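Local structure of precorrin-8x Methyl Mutase (Thermus thermophilus, 1V9C) at residues R50-A55 and V178-T183; A136-L141 and F163-E168. The protein probably catalyses the methyl migration that converts precorrin-8X to hydrogenobyrinate, a step of adenosylcobalamin biosynthesis. All blocks are in the same frame, centred on the assembly; numbering follows the deposited sequence.

Contact 1 of 2, residues R50-A55 and V178-T183; sequences RFSQGA and VPWIVT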
loop_
_atom_site.group_PDB
_atom_site.type_symbol
_atom_site.label_atom_id
_atom_site.label_comp_id
_atom_site.label_asym_id
_atom_site.label_seq_id
_atom_site.Cartn_x
_atom_site.Cartn_y
_atom_site.Cartn_z
ATOM N N ARG B 50 1.738 -17.062 7.479
ATOM C CA ARG B 50 2.035 -18.480 7.381
ATOM C C ARG B 50 2.791 -18.814 6.102
ATOM O O ARG B 50 2.479 -18.303 5.023
ATOM C CB ARG B 50 0.730 -19.281 7.445
ATOM C CG ARG B 50 0.935 -20.742 7.779
ATOM C CD ARG B 50 -0.186 -21.262 8.661
ATOM N NE ARG B 50 -1.008 -22.263 7.987
ATOM C CZ ARG B 50 -2.054 -22.861 8.546
ATOM N NH1 ARG B 50 -2.402 -22.554 9.790
ATOM N NH2 ARG B 50 -2.752 -23.763 7.866
ATOM N N PHE B 51 3.798 -19.668 6.226
ATOM C CA PHE B 51 4.591 -20.062 5.070
ATOM C C PHE B 51 4.373 -21.528 4.719
ATOM O O PHE B 51 3.934 -22.314 5.547
ATOM C CB PHE B 51 6.080 -19.856 5.348
ATOM C CG PHE B 51 6.454 -18.446 5.651
ATOM C CD1 PHE B 51 6.130 -17.876 6.874
ATOM C CD2 PHE B 51 7.143 -17.681 4.710
ATOM C CE1 PHE B 51 6.490 -16.564 7.158
ATOM C CE2 PHE B 51 7.504 -16.367 4.987
ATOM C CZ PHE B 51 7.177 -15.811 6.215
ATOM N N SER B 52 4.671 -21.891 3.483
ATOM C CA SER B 52 4.557 -23.285 3.088
ATOM C C SER B 52 5.993 -23.784 3.112
ATOM O O SER B 52 6.935 -22.984 3.044
ATOM C CB SER B 52 3.996 -23.426 1.677
ATOM O OG SER B 52 4.969 -23.089 0.704
ATOM N N GLN B 53 6.158 -25.097 3.212
ATOM C CA GLN B 53 7.476 -25.717 3.237
ATOM C C GLN B 53 8.300 -25.291 2.021
ATOM O O GLN B 53 7.843 -25.412 0.884
ATOM C CB GLN B 53 7.309 -27.238 3.250
ATOM C CG GLN B 53 8.598 -28.029 3.374
ATOM C CD GLN B 53 8.342 -29.522 3.364
ATOM O OE1 GLN B 53 7.613 -30.045 4.212
ATOM N NE2 GLN B 53 8.938 -30.220 2.399
ATOM N N GLY B 54 9.503 -24.779 2.270
ATOM C CA GLY B 54 10.382 -24.342 1.191
ATOM C C GLY B 54 10.028 -23.056 0.448
ATOM O O GLY B 54 10.675 -22.731 -0.548
ATOM N N ALA B 55 9.019 -22.325 0.923
ATOM C CA ALA B 55 8.574 -21.076 0.287
ATOM C C ALA B 55 9.682 -20.028 0.100
ATOM O O ALA B 55 9.967 -19.603 -1.018
ATOM C CB ALA B 55 7.416 -20.469 1.084
ATOM N N VAL B 178 1.996 -25.590 -4.846
ATOM C CA VAL B 178 2.976 -24.565 -5.200
ATOM C C VAL B 178 3.406 -23.895 -3.901
ATOM O O VAL B 178 2.613 -23.776 -2.964
ATOM C CB VAL B 178 2.358 -23.511 -6.160
ATOM C CG1 VAL B 178 1.369 -22.637 -5.415
ATOM C CG2 VAL B 178 3.442 -22.666 -6.776
ATOM N N PRO B 179 4.668 -23.471 -3.806
ATOM C CA PRO B 179 5.025 -22.836 -2.538
ATOM C C PRO B 179 4.289 -21.508 -2.372
ATOM O O PRO B 179 3.938 -20.854 -3.350
ATOM C CB PRO B 179 6.540 -22.690 -2.641
ATOM C CG PRO B 179 6.764 -22.539 -4.097
ATOM C CD PRO B 179 5.809 -23.505 -4.732
ATOM N N TRP B 180 4.026 -21.119 -1.136
ATOM C CA TRP B 180 3.320 -19.871 -0.933
ATOM C C TRP B 180 3.567 -19.249 0.430
ATOM O O TRP B 180 4.146 -19.875 1.321
ATOM C CB TRP B 180 1.822 -20.105 -1.103
ATOM C CG TRP B 180 1.355 -21.318 -0.343
ATOM C CD1 TRP B 180 1.119 -22.564 -0.852
ATOM C CD2 TRP B 180 1.112 -21.410 1.069
ATOM N NE1 TRP B 180 0.743 -23.425 0.151
ATOM C CE2 TRP B 180 0.728 -22.747 1.340
ATOM C CE3 TRP B 180 1.178 -20.497 2.128
ATOM C CZ2 TRP B 180 0.417 -23.192 2.629
ATOM C CZ3 TRP B 180 0.870 -20.938 3.411
ATOM C CH2 TRP B 180 0.490 -22.274 3.649
ATOM N N ILE B 181 3.116 -18.006 0.556
ATOM C CA ILE B 181 3.194 -17.234 1.789
ATOM C C ILE B 181 1.856 -16.523 1.828
ATOM O O ILE B 181 1.447 -15.871 0.854
ATOM C CB ILE B 181 4.291 -16.184 1.777
ATOM C CG1 ILE B 181 5.644 -16.832 1.478
ATOM C CG2 ILE B 181 4.311 -15.469 3.135
ATOM C CD1 ILE B 181 6.793 -15.864 1.522
ATOM N N VAL B 182 1.176 -16.658 2.957
ATOM C CA VAL B 182 -0.142 -16.105 3.128
ATOM C C VAL B 182 -0.310 -15.308 4.416
ATOM O O VAL B 182 0.366 -15.571 5.407
ATOM C CB VAL B 182 -1.182 -17.274 3.105
ATOM C CG1 VAL B 182 -2.481 -16.851 3.733
ATOM C CG2 VAL B 182 -1.440 -17.711 1.670
ATOM N N THR B 183 -1.202 -14.322 4.386
ATOM C CA THR B 183 -1.535 -13.550 5.581
ATOM C C THR B 183 -2.945 -14.045 5.903
ATOM O O THR B 183 -3.912 -13.702 5.225
ATOM C CB THR B 183 -1.568 -12.006 5.340
ATOM O OG1 THR B 183 -2.424 -11.694 4.234
ATOM C CG2 THR B 183 -0.168 -11.480 5.068
#
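Arg50 and Val182 face each other as an antiparallel hydrogen-bonded pair, and their two backbone bonds are matched: Arg50 N to Val182 O and Val182 N to Arg50 O both measure 2.9 Å and both are nearly straight at 173°. Two residues on, the ladder changes character. Ser52 N still reaches Trp180 O at 3.0 Å, though the bond is bent to 139°, and the return bond is made by a side chain: Trp180 N donates to Ser52 OG at 2.9 Å. The serine hydroxyl thus stands in for a backbone carbonyl just where strand 49-51 has ended. Its chi1 of 75° leaves OG flanked by N and C of its own backbone, turned to the opposing strand.

The same serine also packs on an aromatic ring. Its CB sits over one face of the indole, 3.5 Å from the centroid of the five-membered ring of Trp180, a CH-pi contact almost on the ring normal. At the rim of the six-membered ring, close to its plane, Arg50 O lies 3.5 Å from Trp180 CZ3. The far side of the strand pair is apolar. Phe51 and Ile181 run side by side in the same direction; Ile181 CG2 lies over the phenyl face, off-centre on the ring, and Ile181 CD1 comes within 3.6 Å of Phe51 CE2. Ala55 CB adds to this side against Ile181 CG1.

After Arg50 and Phe51 the chain swings through a type II turn, Ser52 to Ala55, with Gly54 as the N-cap of helix 55-65, while Leu173 and Met174 of helix 166-174 pack on Trp180 and Val182. This is the antiparallel edge of the doubly wound alpha/beta sheet, strand 49-51 running against an otherwise parallel set.

Contact 2 of 2, residues A136-L141 and F163-E168; sequences APTFLL and FVNVLE. With SO4 (sulfate ion), chain G.
Pro137 lays its ring against the start of helix 166-174: CB meets Asn165 CB at 3.7 Å, while CG reaches Val166 CG2 at 3.8 Å. The Val166 branch is the one beside the backbone N, and it meets the proline obliquely. One residue along, the methyl CG2 of Thr138 lies 3.8 Å from Asn165 OD1. A turn further down helix 137-147, Leu141 CD1 lies against the Glu168 chain from CG to the carboxylate, 4.0 Å from Glu168 OE2, the two side chains crossing at about a right angle.

A sulfate ion, probably from the crystallisation liquor, sits at the N-terminal end of helix 166-174. Asn165 N donates to its O1 at 2.7 Å, Leu167 N to its O4 at 3.0 Å, and Glu168 N more weakly to its O2. Nearby, Phe163 and Val164 pack on Ser12 and Ile8 of the second subunit. Between the segments the contact is van der Waals touching, whereas backbone N-H groups hold the anion. The helix N terminus, with its partial positive charge, probably favours an anion here, though the ion by itself does not mark a substrate site.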
loop_
_atom_site.group_PDB
_atom_site.type_symbol
_atom_site.label_atom_id
_atom_site.label_comp_id
_atom_site.label_asym_id
_atom_site.label_seq_id
_atom_site.Cartn_x
_atom_site.Cartn_y
_atom_site.Cartn_z
ATOM N N ALA B 136 -6.831 -8.611 -5.473
ATOM C CA ALA B 136 -7.917 -9.301 -6.174
ATOM C C ALA B 136 -8.064 -10.773 -5.836
ATOM O O ALA B 136 -7.366 -11.608 -6.398
ATOM C CB ALA B 136 -7.742 -9.137 -7.681
ATOM N N PRO B 137 -8.981 -11.105 -4.908
ATOM C CA PRO B 137 -9.249 -12.481 -4.472
ATOM C C PRO B 137 -9.651 -13.388 -5.638
ATOM O O PRO B 137 -9.202 -14.531 -5.730
ATOM C CB PRO B 137 -10.401 -12.319 -3.476
ATOM C CG PRO B 137 -10.194 -10.950 -2.934
ATOM C CD PRO B 137 -9.840 -10.157 -4.177
ATOM N N THR B 138 -10.509 -12.876 -6.517
ATOM C CA THR B 138 -10.964 -13.660 -7.657
ATOM C C THR B 138 -9.773 -13.963 -8.561
ATOM O O THR B 138 -9.785 -14.920 -9.333
ATOM C CB THR B 138 -12.052 -12.914 -8.474
ATOM O OG1 THR B 138 -11.471 -11.789 -9.135
ATOM C CG2 THR B 138 -13.170 -12.431 -7.565
ATOM N N PHE B 139 -8.737 -13.143 -8.463
ATOM C CA PHE B 139 -7.552 -13.375 -9.265
ATOM C C PHE B 139 -6.824 -14.598 -8.697
ATOM O O PHE B 139 -6.375 -15.465 -9.437
ATOM C CB PHE B 139 -6.629 -12.155 -9.227
ATOM C CG PHE B 139 -5.318 -12.368 -9.933
ATOM C CD1 PHE B 139 -5.268 -12.473 -11.316
ATOM C CD2 PHE B 139 -4.137 -12.487 -9.208
ATOM C CE1 PHE B 139 -4.061 -12.693 -11.974
ATOM C CE2 PHE B 139 -2.917 -12.709 -9.859
ATOM C CZ PHE B 139 -2.879 -12.812 -11.243
ATOM N N LEU B 140 -6.726 -14.657 -7.376
ATOM C CA LEU B 140 -6.047 -15.760 -6.698
ATOM C C LEU B 140 -6.796 -17.080 -6.902
ATOM O O LEU B 140 -6.197 -18.150 -6.904
ATOM C CB LEU B 140 -5.924 -15.455 -5.205
ATOM C CG LEU B 140 -5.116 -16.466 -4.393
ATOM C CD1 LEU B 140 -3.715 -16.606 -4.993
ATOM C CD2 LEU B 140 -5.036 -15.998 -2.951
ATOM N N LEU B 141 -8.111 -16.989 -7.064
ATOM C CA LEU B 141 -8.930 -18.170 -7.301
ATOM C C LEU B 141 -8.727 -18.650 -8.733
ATOM O O LEU B 141 -8.570 -19.840 -8.972
ATOM C CB LEU B 141 -10.403 -17.849 -7.071
ATOM C CG LEU B 141 -10.819 -17.838 -5.610
ATOM C CD1 LEU B 141 -12.282 -17.455 -5.514
ATOM C CD2 LEU B 141 -10.576 -19.208 -4.997
ATOM N N PHE B 163 -13.270 -8.303 2.464
ATOM C CA PHE B 163 -14.386 -9.029 3.057
ATOM C C PHE B 163 -15.180 -9.898 2.077
ATOM O O PHE B 163 -16.166 -10.535 2.453
ATOM C CB PHE B 163 -15.316 -8.014 3.725
ATOM C CG PHE B 163 -14.631 -7.150 4.753
ATOM C CD1 PHE B 163 -14.722 -7.453 6.110
ATOM C CD2 PHE B 163 -13.879 -6.043 4.361
ATOM C CE1 PHE B 163 -14.081 -6.671 7.059
ATOM C CE2 PHE B 163 -13.228 -5.250 5.303
ATOM C CZ PHE B 163 -13.330 -5.566 6.659
ATOM N N VAL B 164 -14.749 -9.937 0.825
ATOM C CA VAL B 164 -15.447 -10.736 -0.169
ATOM C C VAL B 164 -14.506 -11.667 -0.931
ATOM O O VAL B 164 -13.670 -11.201 -1.706
ATOM C CB VAL B 164 -16.182 -9.820 -1.186
ATOM C CG1 VAL B 164 -16.990 -10.658 -2.156
ATOM C CG2 VAL B 164 -17.094 -8.844 -0.449
ATOM N N ASN B 165 -14.648 -12.976 -0.699
ATOM C CA ASN B 165 -13.844 -14.008 -1.368
ATOM C C ASN B 165 -12.426 -14.156 -0.827
ATOM O O ASN B 165 -11.680 -15.042 -1.261
ATOM C CB ASN B 165 -13.749 -13.717 -2.872
ATOM C CG ASN B 165 -15.102 -13.684 -3.547
ATOM O OD1 ASN B 165 -15.352 -12.854 -4.431
ATOM N ND2 ASN B 165 -15.983 -14.591 -3.144
ATOM N N VAL B 166 -12.052 -13.294 0.111
ATOM C CA VAL B 166 -10.709 -13.313 0.668
ATOM C C VAL B 166 -10.322 -14.592 1.411
ATOM O O VAL B 166 -9.283 -15.209 1.115
ATOM C CB VAL B 166 -10.493 -12.096 1.609
ATOM C CG1 VAL B 166 -9.136 -12.194 2.299
ATOM C CG2 VAL B 166 -10.568 -10.805 0.804
ATOM N N LEU B 167 -11.144 -14.989 2.379
ATOM C CA LEU B 167 -10.845 -16.178 3.169
ATOM C C LEU B 167 -10.765 -17.448 2.331
ATOM O O LEU B 167 -9.864 -18.269 2.519
ATOM C CB LEU B 167 -11.883 -16.339 4.282
ATOM C CG LEU B 167 -12.054 -15.109 5.187
ATOM C CD1 LEU B 167 -12.970 -15.466 6.360
ATOM C CD2 LEU B 167 -10.689 -14.629 5.699
ATOM N N GLU B 168 -11.680 -17.598 1.382
ATOM C CA GLU B 168 -11.688 -18.790 0.547
ATOM C C GLU B 168 -10.558 -18.782 -0.477
ATOM O O GLU B 168 -10.013 -19.831 -0.821
ATOM C CB GLU B 168 -13.046 -18.929 -0.145
ATOM C CG GLU B 168 -13.044 -18.651 -1.627
ATOM C CD GLU B 168 -14.409 -18.858 -2.248
ATOM O OE1 GLU B 168 -15.354 -18.147 -1.843
ATOM O OE2 GLU B 168 -14.536 -19.729 -3.137
HETATM S S SO4 G . -14.986 -14.603 2.235
HETATM O O1 SO4 G . -16.034 -14.044 1.367
HETATM O O2 SO4 G . -14.522 -15.908 1.708
HETATM O O3 SO4 G . -15.537 -14.807 3.595
HETATM O O4 SO4 G . -13.857 -13.649 2.301
#

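From the N terminus, after three helices, the chain lays down strand 49-51 and the turn at 52-55, then builds most of the sheet before strand 180-183 returns to close contact 1, a loop of 122 intervening residues. Contact 2 is nested inside it: helix 137-147 follows strand 130-133, the chain passes through strand 155-158, and the start of helix 166-174 comes back onto the earlier helix after 21 residues. After a short loop that second helix is followed by strand 180-183. Contact 1 therefore ties the antiparallel edge strand to the sheet, while contact 2 joins two neighbouring helices near the surface. Their centres lie about 17 Å apart, and they do not touch.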